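PDB 4O8V: probable alginate O-acetylase AlgJ from Pseudomonas putida, which probably adds acetyl groups to the O-2 and O-3 positions of mannuronate residues in alginate, working with AlgI and AlgF at the inner membrane. Local coordinates for residues S143-D148 with P267-W272; I210-V215 with Q233-D238. All coordinates share one frame; numbering follows the deposited sequence. Where two conformers were deposited one is given.

Overall arrangement
From the N terminus the chain lays down strand 55-61, the first strand of the parallel sheet, and later helix 125-141, whose exit loop holds 143-148. Interaction 1 returns that loop, 119 residues later, to the start of strand 269-275. Interaction 2 closes a much shorter loop, 18 residues, between the entry to strand 212-215 and the end of helix 227-235, and it lies nested within the larger one. Their centres are about 7 Å apart. Strands 269-275 and 212-215 are parallel neighbours in the central sheet, where Val271 N lies 2.8 Å from Ala213 O, a probable hydrogen bond. Together the two interactions tie the ends of helices 125-141 and 227-235 to that sheet.

Interaction 1 (S143-D148 with P267-W272); sequences SLLNGD and PQVVVW
Leu144 meets Val269 through the root of its side chain: Leu144 CB lies 3.7 Å from Val269 CG2. Just before it, Ser143 takes positive phi in a Schellman motif that ends helix 125-141. Val269 CG2 stands anti to its own carbonyl carbon, and this branch also receives the next leucine. Leu144 reaches Val57 of the neighbouring strand as well.

Leu145 approaches Val269 at about a right angle, with Leu145 CD2 4.0 Å from Val269 CG2. Leu145 CD2 also lies 3.6 Å from Gln268 OE1, so one terminal branch touches both an apolar methyl and the amide oxygen. Val212 adds another apolar neighbour, and the leucine thereby spans two adjacent strands.

Asn146 supplies the polar end. Asn146 N donates to Gln268 OE1 over 3.0 Å, nearly straight at 169° and in the carbonyl plane on a lone pair. Beyond CG the glutamine chain is extended, which carries its amide out to the loop. A second, weak bond joins Gln268 NE2 to Asn146 OD1 at 2.8 Å, bent to 126°. The two side-chain amides are turned 81° apart, so they do not form a flat pair: the main-chain N-H holds the glutamine oxygen, while the amide nitrogen makes the bent contact. This polar end lies at the protein surface, beside the apolar leucine-valine patch.

Backbone bonds from Val269 to Pro211 and Ala213, and from Gln268 to Gln55, place this strand between two others. The arrangement is thus a helix-exit loop packed over the start of an inner strand in the parallel sheet of the SGNH hydrolase-like alpha/beta fold, away from the probable catalytic residues Asp120, His122 and Ser218.

Interaction 2 (I210-V215 with Q233-D238); sequences IPVALV and QALRSD
Asp238 and Ile210 meet where the chain enters two neighbouring strands, the CA atoms of Ile210 and Asp238 being 6.2 Å apart. The firmer part of this contact is made with the aspartate main chain, where Ile210 CG2 lies 3.6 Å from Asp238 O, an approach of van der Waals character. The aspartate side chain occupies two conformers; in the one given, the carboxylate lies against Ile210 CD1, at a distance short enough to leave that approach doubtful, and OD1 accepts a weak hydrogen bond from Gln232 NE2. The two branches of the isoleucine therefore face different parts of one residue.

Val212, whose CB bond points toward the helix-end segment, has a different partner for each methyl. Val212 CG1 lies 4.3 Å from Leu235 CD1, an apolar contact with the last turn of helix 227-235. Val212 CG2 lies 3.8 Å from Ser237 OG, and Val212 CB is 3.9 Å from Asp238 O. Leu145 also packs on this valine.

Between these residues, Ser237 OG sits 3.2 Å from Pro211 CG, at one corner of the proline ring. Ser237 OG donates to Asp238 O at 2.9 Å, tilted 20° from the carbonyl plane. The bond links OG to the very carbonyl oxygen that Ile210 CG2 and Val212 CB approach, and it satisfies a polar group of a buried serine among apolar neighbours.

The helix ends in a Schellman motif with Arg236, at positive phi, as its C-prime residue, although one of its two bonds, Arg236 N to Gln233 O, is weak; the turn leads directly into strand 239-241, which pairs with 212-215 through backbone bonds from Ala240 to Val212 and Leu214. Such a parallel pair joined through helices is a beta-alpha-beta crossover, the repeating connection of the alpha/beta sandwich to which SGNH hydrolase-like domains belong.

Interaction 1 (S143-D148 with P267-W272)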
loop_
_atom_site.group_PDB
_atom_site.type_symbol
_atom_site.label_atom_id
_atom_site.label_comp_id
_atom_site.label_asym_id
_atom_site.label_seq_id
_atom_site.Cartn_x
_atom_site.Cartn_y
_atom_site.Cartn_z
ATOM N N SER A 143 -7.193 7.440 19.284
ATOM C CA SER A 143 -8.470 8.154 19.293
ATOM C C SER A 143 -8.625 9.113 18.114
ATOM O O SER A 143 -9.041 10.255 18.302
ATOM C CB SER A 143 -8.637 8.936 20.612
ATOM O OG SER A 143 -8.389 8.117 21.745
ATOM N N LEU A 144 -8.302 8.658 16.905
ATOM C CA LEU A 144 -8.295 9.546 15.740
ATOM C C LEU A 144 -9.688 9.745 15.168
ATOM O O LEU A 144 -9.955 10.737 14.485
ATOM C CB LEU A 144 -7.362 8.998 14.656
ATOM C CG LEU A 144 -5.910 8.838 15.093
ATOM C CD1 LEU A 144 -5.079 8.370 13.909
ATOM C CD2 LEU A 144 -5.381 10.149 15.647
ATOM N N LEU A 145 -10.580 8.803 15.455
ATOM C CA LEU A 145 -11.944 8.864 14.949
ATOM C C LEU A 145 -12.940 9.120 16.058
ATOM O O LEU A 145 -12.893 8.488 17.105
ATOM C CB LEU A 145 -12.334 7.563 14.233
ATOM C CG LEU A 145 -11.941 7.360 12.773
ATOM C CD1 LEU A 145 -12.434 6.025 12.287
ATOM C CD2 LEU A 145 -12.517 8.473 11.909
ATOM N N ASN A 146 -13.854 10.041 15.815
ATOM C CA ASN A 146 -15.038 10.143 16.654
ATOM C C ASN A 146 -16.255 9.988 15.751
ATOM O O ASN A 146 -16.124 9.918 14.528
ATOM C CB ASN A 146 -15.057 11.456 17.453
ATOM C CG ASN A 146 -15.123 12.709 16.574
ATOM O OD1 ASN A 146 -15.607 12.681 15.441
ATOM N ND2 ASN A 146 -14.649 13.827 17.118
ATOM N N GLY A 147 -17.435 9.922 16.336
ATOM C CA GLY A 147 -18.617 9.700 15.532
ATOM C C GLY A 147 -19.160 8.325 15.829
ATOM O O GLY A 147 -18.450 7.478 16.363
ATOM N N ASP A 148 -20.427 8.113 15.504
ATOM C CA ASP A 148 -21.070 6.838 15.774
ATOM C C ASP A 148 -20.474 5.742 14.916
ATOM O O ASP A 148 -20.309 5.915 13.714
ATOM C CB ASP A 148 -22.574 6.931 15.531
ATOM C CG ASP A 148 -23.251 7.902 16.469
ATOM O OD1 ASP A 148 -22.641 8.244 17.505
ATOM O OD2 ASP A 148 -24.385 8.336 16.168
ATOM N N PRO A 267 -11.637 14.825 5.566
ATOM C CA PRO A 267 -11.995 13.721 6.459
ATOM C C PRO A 267 -11.269 13.824 7.798
ATOM O O PRO A 267 -10.288 14.559 7.902
ATOM C CB PRO A 267 -11.541 12.489 5.676
ATOM C CG PRO A 267 -10.416 12.981 4.865
ATOM C CD PRO A 267 -10.757 14.385 4.467
ATOM N N GLN A 268 -11.744 13.125 8.817
ATOM C CA GLN A 268 -10.991 13.046 10.070
ATOM C C GLN A 268 -9.650 12.321 9.891
ATOM O O GLN A 268 -8.646 12.724 10.486
ATOM C CB GLN A 268 -11.815 12.352 11.149
ATOM C CG GLN A 268 -13.065 13.142 11.494
ATOM C CD GLN A 268 -13.901 12.476 12.553
ATOM O OE1 GLN A 268 -13.419 11.631 13.290
ATOM N NE2 GLN A 268 -15.167 12.861 12.638
ATOM N N VAL A 269 -9.645 11.260 9.085
ATOM C CA VAL A 269 -8.471 10.413 8.899
ATOM C C VAL A 269 -8.247 10.116 7.425
ATOM O O VAL A 269 -9.194 9.801 6.697
ATOM C CB VAL A 269 -8.622 9.065 9.680
ATOM C CG1 VAL A 269 -7.503 8.073 9.332
ATOM C CG2 VAL A 269 -8.663 9.313 11.167
ATOM N N VAL A 270 -6.994 10.224 6.986
ATOM C CA VAL A 270 -6.608 9.735 5.668
ATOM C C VAL A 270 -5.644 8.562 5.841
ATOM O O VAL A 270 -4.586 8.698 6.465
ATOM C CB VAL A 270 -5.947 10.821 4.814
ATOM C CG1 VAL A 270 -5.439 10.224 3.487
ATOM C CG2 VAL A 270 -6.913 11.973 4.566
ATOM N N VAL A 271 -6.026 7.409 5.312
ATOM C CA VAL A 271 -5.133 6.260 5.306
ATOM C C VAL A 271 -4.382 6.295 3.981
ATOM O O VAL A 271 -4.996 6.299 2.906
ATOM C CB VAL A 271 -5.897 4.927 5.457
ATOM C CG1 VAL A 271 -4.946 3.723 5.257
ATOM C CG2 VAL A 271 -6.578 4.844 6.786
ATOM N N TRP A 272 -3.054 6.342 4.054
ATOM C CA TRP A 272 -2.218 6.449 2.859
ATOM C C TRP A 272 -1.370 5.185 2.714
ATOM O O TRP A 272 -0.398 4.995 3.449
ATOM C CB TRP A 272 -1.306 7.666 2.951
ATOM C CG TRP A 272 -0.547 7.961 1.698
ATOM C CD1 TRP A 272 -0.666 7.334 0.480
ATOM C CD2 TRP A 272 0.452 8.985 1.525
ATOM N NE1 TRP A 272 0.191 7.905 -0.430
ATOM C CE2 TRP A 272 0.896 8.911 0.186
ATOM C CE3 TRP A 272 1.013 9.939 2.372
ATOM C CZ2 TRP A 272 1.879 9.776 -0.334
ATOM C CZ3 TRP A 272 1.989 10.798 1.865
ATOM C CH2 TRP A 272 2.412 10.705 0.519
#

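Interaction 2 (I210-V215 with Q233-D238)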
loop_
_atom_site.group_PDB
_atom_site.type_symbol
_atom_site.label_atom_id
_atom_site.label_comp_id
_atom_site.label_asym_id
_atom_site.label_seq_id
_atom_site.Cartn_x
_atom_site.Cartn_y
_atom_site.Cartn_z
ATOM N N ILE A 210 -17.831 11.751 4.594
ATOM C CA ILE A 210 -17.242 10.471 4.985
ATOM C C ILE A 210 -16.030 10.758 5.865
ATOM O O ILE A 210 -15.202 11.589 5.523
ATOM C CB ILE A 210 -16.875 9.628 3.745
ATOM C CG1 ILE A 210 -18.141 9.365 2.923
ATOM C CG2 ILE A 210 -16.173 8.295 4.130
ATOM C CD1 ILE A 210 -18.034 8.196 1.954
ATOM N N PRO A 211 -15.952 10.105 7.032
ATOM C CA PRO A 211 -14.908 10.465 7.997
ATOM C C PRO A 211 -13.514 9.949 7.664
ATOM O O PRO A 211 -12.550 10.481 8.215
ATOM C CB PRO A 211 -15.406 9.839 9.297
ATOM C CG PRO A 211 -16.321 8.779 8.890
ATOM C CD PRO A 211 -16.956 9.200 7.615
ATOM N N VAL A 212 -13.399 8.957 6.782
ATOM C CA VAL A 212 -12.085 8.412 6.423
ATOM C C VAL A 212 -11.881 8.367 4.906
ATOM O O VAL A 212 -12.783 7.957 4.173
ATOM C CB VAL A 212 -11.893 6.979 6.977
ATOM C CG1 VAL A 212 -10.522 6.418 6.594
ATOM C CG2 VAL A 212 -12.098 6.929 8.504
ATOM N N ALA A 213 -10.705 8.779 4.431
ATOM C CA ALA A 213 -10.373 8.609 3.013
ATOM C C ALA A 213 -9.207 7.636 2.872
ATOM O O ALA A 213 -8.301 7.625 3.697
ATOM C CB ALA A 213 -10.024 9.958 2.339
ATOM N N LEU A 214 -9.253 6.827 1.820
ATOM C CA LEU A 214 -8.176 5.883 1.513
ATOM C C LEU A 214 -7.485 6.377 0.246
ATOM O O LEU A 214 -8.160 6.677 -0.743
ATOM C CB LEU A 214 -8.726 4.456 1.321
ATOM C CG LEU A 214 -7.758 3.411 0.754
ATOM C CD1 LEU A 214 -6.574 3.188 1.684
ATOM C CD2 LEU A 214 -8.520 2.088 0.532
ATOM N N VAL A 215 -6.155 6.526 0.312
ATOM C CA VAL A 215 -5.347 6.872 -0.846
ATOM C C VAL A 215 -4.214 5.866 -0.996
ATOM O O VAL A 215 -3.629 5.433 -0.006
ATOM C CB VAL A 215 -4.764 8.308 -0.722
ATOM C CG1 VAL A 215 -4.029 8.693 -2.020
ATOM C CG2 VAL A 215 -5.871 9.268 -0.440
ATOM N N GLN A 233 -14.877 -2.359 7.703
ATOM C CA GLN A 233 -15.238 -3.291 8.755
ATOM C C GLN A 233 -14.400 -3.127 10.021
ATOM O O GLN A 233 -14.941 -3.117 11.122
ATOM C CB GLN A 233 -15.130 -4.723 8.253
ATOM C CG GLN A 233 -15.560 -5.733 9.310
ATOM C CD GLN A 233 -15.909 -7.057 8.708
ATOM O OE1 GLN A 233 -16.875 -7.167 7.955
ATOM N NE2 GLN A 233 -15.120 -8.079 9.020
ATOM N N ALA A 234 -13.085 -2.985 9.875
ATOM C CA ALA A 234 -12.225 -2.929 11.055
ATOM C C ALA A 234 -12.405 -1.598 11.795
ATOM O O ALA A 234 -12.478 -1.570 13.032
ATOM C CB ALA A 234 -10.757 -3.154 10.657
ATOM N N LEU A 235 -12.522 -0.508 11.039
ATOM C CA LEU A 235 -12.703 0.820 11.611
ATOM C C LEU A 235 -14.118 1.073 12.106
ATOM O O LEU A 235 -14.353 2.032 12.849
ATOM C CB LEU A 235 -12.348 1.899 10.583
ATOM C CG LEU A 235 -10.883 1.959 10.147
ATOM C CD1 LEU A 235 -10.759 2.842 8.909
ATOM C CD2 LEU A 235 -10.047 2.494 11.296
ATOM N N ARG A 236 -15.060 0.219 11.705
ATOM C CA ARG A 236 -16.483 0.495 11.937
ATOM C C ARG A 236 -16.808 1.918 11.469
ATOM O O ARG A 236 -17.377 2.760 12.205
ATOM C CB ARG A 236 -16.855 0.288 13.410
ATOM C CG ARG A 236 -16.462 -1.112 13.912
ATOM C CD ARG A 236 -16.903 -1.357 15.325
ATOM N NE ARG A 236 -18.213 -1.986 15.340
ATOM C CZ ARG A 236 -19.199 -1.641 16.154
ATOM N NH1 ARG A 236 -19.025 -0.668 17.039
ATOM N NH2 ARG A 236 -20.359 -2.276 16.082
ATOM N N SER A 237 -16.420 2.183 10.225
ATOM C CA SER A 237 -16.600 3.511 9.633
ATOM C C SER A 237 -16.730 3.456 8.114
ATOM O O SER A 237 -16.122 2.597 7.473
ATOM C CB SER A 237 -15.420 4.412 9.990
ATOM O OG SER A 237 -15.561 5.691 9.389
ATOM N N ASP A 238 -17.531 4.337 7.519
ATOM C CA ASP A 238 -17.512 4.392 6.060
ATOM C C ASP A 238 -16.148 4.940 5.670
ATOM O O ASP A 238 -15.500 5.637 6.455
ATOM C CB ASP A 238 -18.651 5.248 5.485
ATOM C CG ASP A 238 -18.855 5.022 3.984
ATOM O OD1 ASP A 238 -18.249 4.087 3.414
ATOM O OD2 ASP A 238 -19.645 5.769 3.371
#